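Local coordinates for annexin (Schistosoma mansoni, PDB 4MDU), which binds acidic phospholipid membranes in a calcium-dependent manner, aggregates liposomes when calcium is present, and takes part in worm reproduction and host-parasite interaction, at residues M302-L316 against A342-L355. Sequence-based numbering, arbitrary orientation.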
ATOM      1  N   MET B 302      11.834   4.823   7.735  1.00 32.08           N
ATOM      2  CA  MET B 302      13.257   5.090   7.544  1.00 37.94           C
ATOM      3  C   MET B 302      13.732   4.472   6.241  1.00 34.01           C
ATOM      4  O   MET B 302      14.087   3.291   6.185  1.00 33.06           O
ATOM      5  CB  MET B 302      14.080   4.600   8.743  1.00 36.32           C
ATOM      6  CG  MET B 302      14.002   5.538   9.929  1.00 26.87           C
ATOM      7  SD  MET B 302      14.751   4.910  11.432  1.00 36.56           S
ATOM      8  CE  MET B 302      13.649   3.557  11.829  1.00 38.44           C
ATOM      9  N   ALA B 303      13.698   5.272   5.185  1.00 39.94           N
ATOM     10  CA  ALA B 303      14.083   4.797   3.860  1.00 46.84           C
ATOM     11  C   ALA B 303      15.094   5.754   3.232  1.00 43.27           C
ATOM     12  O   ALA B 303      15.196   5.861   2.017  1.00 47.62           O
ATOM     13  CB  ALA B 303      12.843   4.639   2.968  1.00 41.12           C
ATOM     14  N   GLY B 304      15.830   6.454   4.086  1.00 39.02           N
ATOM     15  CA  GLY B 304      16.813   7.421   3.643  1.00 48.07           C
ATOM     16  C   GLY B 304      16.251   8.555   2.805  1.00 53.43           C
ATOM     17  O   GLY B 304      16.904   9.023   1.870  1.00 50.88           O
ATOM     18  N   LEU B 305      15.052   9.022   3.134  1.00 45.80           N
ATOM     19  CA  LEU B 305      14.459  10.118   2.368  1.00 41.00           C
ATOM     20  C   LEU B 305      14.701  11.469   3.028  1.00 35.57           C
ATOM     21  O   LEU B 305      14.461  12.510   2.425  1.00 47.26           O
ATOM     22  CB  LEU B 305      12.956   9.893   2.176  1.00 51.88           C
ATOM     23  CG  LEU B 305      12.592   8.482   1.718  1.00 61.65           C
ATOM     24  CD1 LEU B 305      11.117   8.177   2.003  1.00 68.50           C
ATOM     25  CD2 LEU B 305      12.935   8.291   0.250  1.00 60.48           C
ATOM     26  N   GLY B 306      15.170  11.456   4.272  1.00 40.98           N
ATOM     27  CA  GLY B 306      15.381  12.689   5.015  1.00 41.79           C
ATOM     28  C   GLY B 306      14.086  13.467   5.211  1.00 41.68           C
ATOM     29  O   GLY B 306      13.007  12.884   5.385  1.00 32.79           O
ATOM     30  N   THR B 307      14.185  14.789   5.181  1.00 38.84           N
ATOM     31  CA  THR B 307      13.015  15.630   5.389  1.00 49.61           C
ATOM     32  C   THR B 307      12.090  15.664   4.167  1.00 46.08           C
ATOM     33  O   THR B 307      11.244  16.544   4.036  1.00 43.98           O
ATOM     34  CB  THR B 307      13.435  17.043   5.778  1.00 56.48           C
ATOM     35  OG1 THR B 307      14.373  17.530   4.814  1.00 58.35           O
ATOM     36  CG2 THR B 307      14.102  17.027   7.151  1.00 56.73           C
ATOM     37  N   LYS B 308      12.262  14.700   3.270  1.00 40.66           N
ATOM     38  CA  LYS B 308      11.410  14.587   2.102  1.00 47.38           C
ATOM     39  C   LYS B 308      10.183  13.741   2.449  1.00 48.03           C
ATOM     40  O   LYS B 308       9.151  13.815   1.779  1.00 52.36           O
ATOM     41  CB  LYS B 308      12.192  13.980   0.926  1.00 55.10           C
ATOM     42  CG  LYS B 308      13.364  14.838   0.446  1.00 62.56           C
ATOM     43  CD  LYS B 308      14.069  14.232  -0.775  1.00 68.05           C
ATOM     44  N   ASP B 309      10.313  12.931   3.499  1.00 41.22           N
ATOM     45  CA  ASP B 309       9.187  12.193   4.059  1.00 38.59           C
ATOM     46  C   ASP B 309       9.077  12.530   5.534  1.00 41.01           C
ATOM     47  O   ASP B 309      10.027  12.306   6.294  1.00 37.92           O
ATOM     48  CB  ASP B 309       9.362  10.683   3.900  1.00 37.45           C
ATOM     49  CG  ASP B 309       8.066   9.924   4.167  1.00 47.09           C
ATOM     50  OD1 ASP B 309       7.265   9.813   3.217  1.00 47.31           O
ATOM     51  OD2 ASP B 309       7.846   9.443   5.310  1.00 38.34           O
ATOM     52  N   TYR B 310       7.912  13.037   5.941  1.00 27.25           N
ATOM     53  CA  TYR B 310       7.757  13.606   7.275  1.00 21.83           C
ATOM     54  C   TYR B 310       7.368  12.599   8.329  1.00 19.60           C
ATOM     55  O   TYR B 310       7.308  12.943   9.510  1.00 27.45           O
ATOM     56  CB  TYR B 310       6.732  14.732   7.248  1.00 35.77           C
ATOM     57  CG  TYR B 310       7.322  16.058   6.869  1.00 41.05           C
ATOM     58  CD1 TYR B 310       7.358  17.098   7.780  1.00 56.71           C
ATOM     59  CD2 TYR B 310       7.857  16.266   5.609  1.00 49.17           C
ATOM     60  CE1 TYR B 310       7.899  18.324   7.445  1.00 64.95           C
ATOM     61  CE2 TYR B 310       8.410  17.487   5.263  1.00 58.25           C
ATOM     62  CZ  TYR B 310       8.424  18.516   6.186  1.00 63.30           C
ATOM     63  OH  TYR B 310       8.962  19.743   5.861  1.00 60.80           O
ATOM     64  N   ALA B 311       7.136  11.353   7.912  1.00 22.28           N
ATOM     65  CA  ALA B 311       6.605  10.330   8.815  1.00 24.30           C
ATOM     66  C   ALA B 311       7.475  10.080  10.046  1.00 28.91           C
ATOM     67  O   ALA B 311       6.973  10.034  11.174  1.00 24.57           O
ATOM     68  CB  ALA B 311       6.324   9.014   8.056  1.00 20.91           C
ATOM     69  N   LEU B 312       8.782   9.942   9.827  1.00 25.44           N
ATOM     70  CA  LEU B 312       9.701   9.649  10.919  1.00 21.94           C
ATOM     71  C   LEU B 312       9.642  10.699  11.999  1.00 24.27           C
ATOM     72  O   LEU B 312       9.497  10.379  13.186  1.00 24.05           O
ATOM     73  CB  LEU B 312      11.145   9.523  10.411  1.00 20.00           C
ATOM     74  CG  LEU B 312      12.186   9.323  11.515  1.00 27.69           C
ATOM     75  CD1 LEU B 312      11.914   8.070  12.341  1.00 21.60           C
ATOM     76  CD2 LEU B 312      13.601   9.251  10.901  1.00 27.57           C
ATOM     77  N   MET B 313       9.773  11.961  11.597  1.00 24.80           N
ATOM     78  CA  MET B 313       9.735  13.045  12.575  1.00 20.67           C
ATOM     79  C   MET B 313       8.309  13.250  13.148  1.00 26.74           C
ATOM     80  O   MET B 313       8.163  13.550  14.332  1.00 22.53           O
ATOM     81  CB  MET B 313      10.362  14.350  12.015  1.00 15.48           C
ATOM     82  CG  MET B 313       9.548  15.102  10.968  1.00 26.89           C
ATOM     83  SD  MET B 313      10.302  16.673  10.433  1.00 35.71           S
ATOM     84  CE  MET B 313      11.079  16.140   8.923  1.00 31.24           C
ATOM     85  N   ARG B 314       7.270  13.065  12.330  1.00 24.98           N
ATOM     86  CA  ARG B 314       5.897  13.177  12.848  1.00 24.37           C
ATOM     87  C   ARG B 314       5.666  12.161  13.965  1.00 19.25           C
ATOM     88  O   ARG B 314       5.217  12.506  15.060  1.00 18.96           O
ATOM     89  CB  ARG B 314       4.859  12.990  11.746  1.00 19.36           C
ATOM     90  CG  ARG B 314       3.401  13.002  12.281  1.00 28.45           C
ATOM     91  CD  ARG B 314       2.359  13.054  11.155  1.00 18.87           C
ATOM     92  NE  ARG B 314       2.517  11.962  10.204  1.00 23.35           N
ATOM     93  CZ  ARG B 314       2.977  12.104   8.963  1.00 30.20           C
ATOM     94  NH1 ARG B 314       3.295  13.307   8.492  1.00 26.94           N
ATOM     95  NH2 ARG B 314       3.110  11.041   8.184  1.00 31.27           N
ATOM     96  N   LEU B 315       6.030  10.911  13.704  1.00 26.65           N
ATOM     97  CA  LEU B 315       5.840   9.850  14.682  1.00 25.97           C
ATOM     98  C   LEU B 315       6.609  10.100  15.972  1.00 30.06           C
ATOM     99  O   LEU B 315       6.043  10.005  17.068  1.00 29.41           O
ATOM    100  CB  LEU B 315       6.189   8.495  14.079  1.00 18.63           C
ATOM    101  CG  LEU B 315       5.136   8.058  13.056  1.00 25.31           C
ATOM    102  CD1 LEU B 315       5.622   6.869  12.284  1.00 24.47           C
ATOM    103  CD2 LEU B 315       3.743   7.780  13.724  1.00 23.14           C
ATOM    104  N   LEU B 316       7.886  10.444  15.841  1.00 21.82           N
ATOM    105  CA  LEU B 316       8.729  10.749  16.997  1.00 22.70           C
ATOM    106  C   LEU B 316       8.179  11.913  17.834  1.00 25.77           C
ATOM    107  O   LEU B 316       8.046  11.814  19.057  1.00 26.16           O
ATOM    108  CB  LEU B 316      10.148  11.064  16.520  1.00 31.70           C
ATOM    109  CG  LEU B 316      11.154   9.907  16.616  1.00 40.04           C
ATOM    110  CD1 LEU B 316      10.450   8.548  16.725  1.00 31.03           C
ATOM    111  CD2 LEU B 316      12.152   9.941  15.467  1.00 34.69           C
ATOM    112  N   ALA B 342      18.924   3.176  14.630  1.00 33.54           N
ATOM    113  CA  ALA B 342      18.333   3.143  13.286  1.00 27.18           C
ATOM    114  C   ALA B 342      18.132   4.576  12.807  1.00 25.33           C
ATOM    115  O   ALA B 342      18.357   4.902  11.643  1.00 27.69           O
ATOM    116  CB  ALA B 342      17.025   2.396  13.281  1.00 31.68           C
ATOM    117  N   VAL B 343      17.742   5.437  13.736  1.00 26.37           N
ATOM    118  CA  VAL B 343      17.434   6.820  13.403  1.00 31.54           C
ATOM    119  C   VAL B 343      18.714   7.560  13.035  1.00 31.14           C
ATOM    120  O   VAL B 343      18.750   8.331  12.068  1.00 30.41           O
ATOM    121  CB  VAL B 343      16.678   7.532  14.563  1.00 21.76           C
ATOM    122  CG1 VAL B 343      16.633   9.051  14.332  1.00 21.97           C
ATOM    123  CG2 VAL B 343      15.263   6.954  14.688  1.00 18.20           C
ATOM    124  N   LYS B 344      19.763   7.307  13.805  1.00 29.08           N
ATOM    125  CA  LYS B 344      21.082   7.883  13.529  1.00 30.62           C
ATOM    126  C   LYS B 344      21.598   7.433  12.177  1.00 32.76           C
ATOM    127  O   LYS B 344      22.225   8.207  11.450  1.00 35.38           O
ATOM    128  CB  LYS B 344      22.083   7.506  14.617  1.00 25.88           C
ATOM    129  CG  LYS B 344      21.852   8.224  15.941  1.00 29.44           C
ATOM    130  CD  LYS B 344      22.845   7.740  16.984  1.00 29.92           C
ATOM    131  CE  LYS B 344      22.706   8.483  18.300  1.00 32.20           C
ATOM    132  NZ  LYS B 344      23.795   8.029  19.248  1.00 36.22           N
ATOM    133  N   ASP B 345      21.308   6.189  11.815  1.00 24.89           N
ATOM    134  CA  ASP B 345      21.763   5.698  10.515  1.00 29.00           C
ATOM    135  C   ASP B 345      20.998   6.271   9.328  1.00 37.26           C
ATOM    136  O   ASP B 345      21.535   6.337   8.233  1.00 36.68           O
ATOM    137  CB  ASP B 345      21.757   4.176  10.469  1.00 32.02           C
ATOM    138  CG  ASP B 345      22.829   3.571  11.357  1.00 42.13           C
ATOM    139  OD1 ASP B 345      23.677   4.337  11.868  1.00 45.39           O
ATOM    140  OD2 ASP B 345      22.832   2.335  11.540  1.00 42.03           O
ATOM    141  N   ASP B 346      19.757   6.698   9.544  1.00 34.26           N
ATOM    142  CA  ASP B 346      18.910   7.142   8.441  1.00 28.96           C
ATOM    143  C   ASP B 346      18.931   8.656   8.266  1.00 29.80           C
ATOM    144  O   ASP B 346      18.515   9.164   7.231  1.00 34.35           O
ATOM    145  CB  ASP B 346      17.462   6.673   8.650  1.00 36.57           C
ATOM    146  CG  ASP B 346      16.567   7.006   7.465  1.00 40.65           C
ATOM    147  OD1 ASP B 346      16.679   6.307   6.445  1.00 40.11           O
ATOM    148  OD2 ASP B 346      15.758   7.965   7.546  1.00 43.89           O
ATOM    149  N   THR B 347      19.417   9.372   9.276  1.00 28.69           N
ATOM    150  CA  THR B 347      19.407  10.833   9.250  1.00 29.24           C
ATOM    151  C   THR B 347      20.786  11.423   9.570  1.00 27.84           C
ATOM    152  O   THR B 347      21.691  10.695   9.964  1.00 35.88           O
ATOM    153  CB  THR B 347      18.417  11.359  10.294  1.00 24.11           C
ATOM    154  OG1 THR B 347      18.891  11.012  11.597  1.00 23.89           O
ATOM    155  CG2 THR B 347      17.041  10.715  10.083  1.00 24.31           C
ATOM    156  N   SER B 348      20.950  12.735   9.402  1.00 25.40           N
ATOM    157  CA  SER B 348      22.108  13.420   9.976  1.00 29.31           C
ATOM    158  C   SER B 348      21.863  14.889  10.249  1.00 27.21           C
ATOM    159  O   SER B 348      20.743  15.385  10.128  1.00 33.21           O
ATOM    160  CB  SER B 348      23.371  13.237   9.128  1.00 45.89           C
ATOM    161  OG  SER B 348      23.171  13.682   7.813  1.00 44.47           O
ATOM    162  N   GLY B 349      22.919  15.573  10.655  1.00 28.54           N
ATOM    163  CA  GLY B 349      22.855  16.991  10.927  1.00 24.48           C
ATOM    164  C   GLY B 349      22.099  17.282  12.206  1.00 29.59           C
ATOM    165  O   GLY B 349      21.880  16.397  13.022  1.00 25.51           O
ATOM    166  N   ASP B 350      21.716  18.543  12.376  1.00 26.29           N
ATOM    167  CA  ASP B 350      20.978  18.991  13.538  1.00 29.95           C
ATOM    168  C   ASP B 350      19.576  18.369  13.599  1.00 29.53           C
ATOM    169  O   ASP B 350      18.941  18.319  14.645  1.00 30.37           O
ATOM    170  CB  ASP B 350      20.915  20.513  13.507  1.00 28.26           C
ATOM    171  CG  ASP B 350      22.270  21.130  13.772  1.00 34.51           C
ATOM    172  OD1 ASP B 350      23.034  20.506  14.527  1.00 36.84           O
ATOM    173  OD2 ASP B 350      22.573  22.215  13.240  1.00 44.62           O
ATOM    174  N   TYR B 351      19.118  17.906  12.450  1.00 23.44           N
ATOM    175  CA  TYR B 351      17.883  17.175  12.316  1.00 23.20           C
ATOM    176  C   TYR B 351      18.025  15.854  13.072  1.00 26.75           C
ATOM    177  O   TYR B 351      17.262  15.577  13.997  1.00 28.30           O
ATOM    178  CB  TYR B 351      17.618  16.977  10.818  1.00 17.75           C
ATOM    179  CG  TYR B 351      16.604  15.941  10.440  1.00 24.50           C
ATOM    180  CD1 TYR B 351      15.293  16.013  10.904  1.00 25.37           C
ATOM    181  CD2 TYR B 351      16.935  14.922   9.568  1.00 25.27           C
ATOM    182  CE1 TYR B 351      14.364  15.072  10.541  1.00 26.56           C
ATOM    183  CE2 TYR B 351      16.012  13.973   9.195  1.00 23.34           C
ATOM    184  CZ  TYR B 351      14.723  14.052   9.691  1.00 30.31           C
ATOM    185  OH  TYR B 351      13.787  13.110   9.319  1.00 25.43           O
ATOM    186  N   ARG B 352      19.020  15.056  12.697  1.00 26.55           N
ATOM    187  CA  ARG B 352      19.310  13.811  13.413  1.00 33.28           C
ATOM    188  C   ARG B 352      19.378  14.065  14.918  1.00 27.75           C
ATOM    189  O   ARG B 352      18.771  13.349  15.726  1.00 24.51           O
ATOM    190  CB  ARG B 352      20.641  13.211  12.933  1.00 34.35           C
ATOM    191  CG  ARG B 352      21.286  12.238  13.926  1.00 32.89           C
ATOM    192  CD  ARG B 352      22.238  11.283  13.234  1.00 29.92           C
ATOM    193  NE  ARG B 352      23.412  11.968  12.708  1.00 37.27           N
ATOM    194  CZ  ARG B 352      24.342  11.380  11.961  1.00 39.30           C
ATOM    195  NH1 ARG B 352      24.235  10.083  11.676  1.00 34.88           N
ATOM    196  NH2 ARG B 352      25.381  12.084  11.514  1.00 34.04           N
ATOM    197  N   ARG B 353      20.115  15.105  15.282  1.00 28.72           N
ATOM    198  CA  ARG B 353      20.331  15.435  16.679  1.00 34.84           C
ATOM    199  C   ARG B 353      18.998  15.746  17.353  1.00 35.58           C
ATOM    200  O   ARG B 353      18.730  15.291  18.467  1.00 39.98           O
ATOM    201  CB  ARG B 353      21.282  16.624  16.784  1.00 26.92           C
ATOM    202  CG  ARG B 353      21.781  16.918  18.187  1.00 30.25           C
ATOM    203  CD  ARG B 353      22.847  15.907  18.645  1.00 33.06           C
ATOM    204  NE  ARG B 353      22.419  15.359  19.914  1.00 46.23           N
ATOM    205  CZ  ARG B 353      22.204  14.075  20.167  1.00 43.62           C
ATOM    206  NH1 ARG B 353      22.441  13.134  19.260  1.00 28.34           N
ATOM    207  NH2 ARG B 353      21.796  13.736  21.374  1.00 58.93           N
ATOM    208  N   THR B 354      18.159  16.511  16.667  1.00 29.18           N
ATOM    209  CA  THR B 354      16.831  16.822  17.189  1.00 25.72           C
ATOM    210  C   THR B 354      16.027  15.549  17.444  1.00 21.70           C
ATOM    211  O   THR B 354      15.446  15.390  18.505  1.00 20.34           O
ATOM    212  CB  THR B 354      16.037  17.736  16.246  1.00 26.58           C
ATOM    213  OG1 THR B 354      16.763  18.953  16.014  1.00 20.57           O
ATOM    214  CG2 THR B 354      14.674  18.065  16.870  1.00 22.51           C
ATOM    215  N   LEU B 355      16.006  14.638  16.474  1.00 22.54           N
ATOM    216  CA  LEU B 355      15.266  13.386  16.642  1.00 18.75           C
ATOM    217  C   LEU B 355      15.791  12.585  17.832  1.00 30.55           C
ATOM    218  O   LEU B 355      15.008  12.003  18.589  1.00 28.49           O
ATOM    219  CB  LEU B 355      15.337  12.535  15.377  1.00 20.82           C
ATOM    220  CG  LEU B 355      14.814  13.164  14.080  1.00 23.85           C
ATOM    221  CD1 LEU B 355      14.811  12.131  12.979  1.00 26.26           C
ATOM    222  CD2 LEU B 355      13.400  13.744  14.263  1.00 24.94           C
TER
HETATM  223  O   HOH W   1      13.812   8.100   5.527  1.00 38.76           O
HETATM  224  O   HOH W   2      14.233  11.045   7.938  1.00 39.41           O
HETATM  225  O   HOH W   3      10.903  12.593   8.787  1.00 32.76           O
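Helix 311-316 runs 30° from parallel to helix 349-355 and roughly antiparallel to helix 342-346, while the loop 302-309 brings Gly304 beside Asp346. This is the type II calcium site of the fourth annexin repeat, in which a glycine-rich interhelical loop supplies carbonyl oxygens and an acidic residue about forty positions later completes the sphere; Met302, Gly304, Leu305 and Asp346 are ligands of one calcium, Gly306 and Asp346 of a second. Here, without metal, the carboxylate takes one backbone N-H directly: Asp346 OD1 accepts from Gly304 N through its syn lone pair. At 2.5 Å and 136° this bond is unusually short and bent, and its exact length is doubtful. Water 1, 2.8 Å from Asp346 OD2, accepts from Ala303 N and Leu305 N and links OD2 to the loop. Asp346 extends away from its own backbone nitrogen, which carries the carboxylate to the loop at a slant across Met302, whose chain bends at chi3 to lay CE against Ala342 CB (3.9 Å).

Beyond the loop, the Leu312 side chain fits as a knob among Val343, Asp346, Tyr351 and Leu355, with CD2 meeting Thr347 CG2 tip to tip at 3.8 Å. Met313 CB packs on Leu355 CD2, and its CE approaches Tyr351 CE1 (3.8 Å). Thr307 turns OG1 to Asp97 and places CG2 over the Tyr351 ring, a CH-pi contact 3.9 Å from the centroid and 9° off the normal. At the far end of that ring, Tyr351 OH lies 2.5 Å from water 2 and 3.0 Å from water 3, which donates to Asp309 O and accepts from Met313 N.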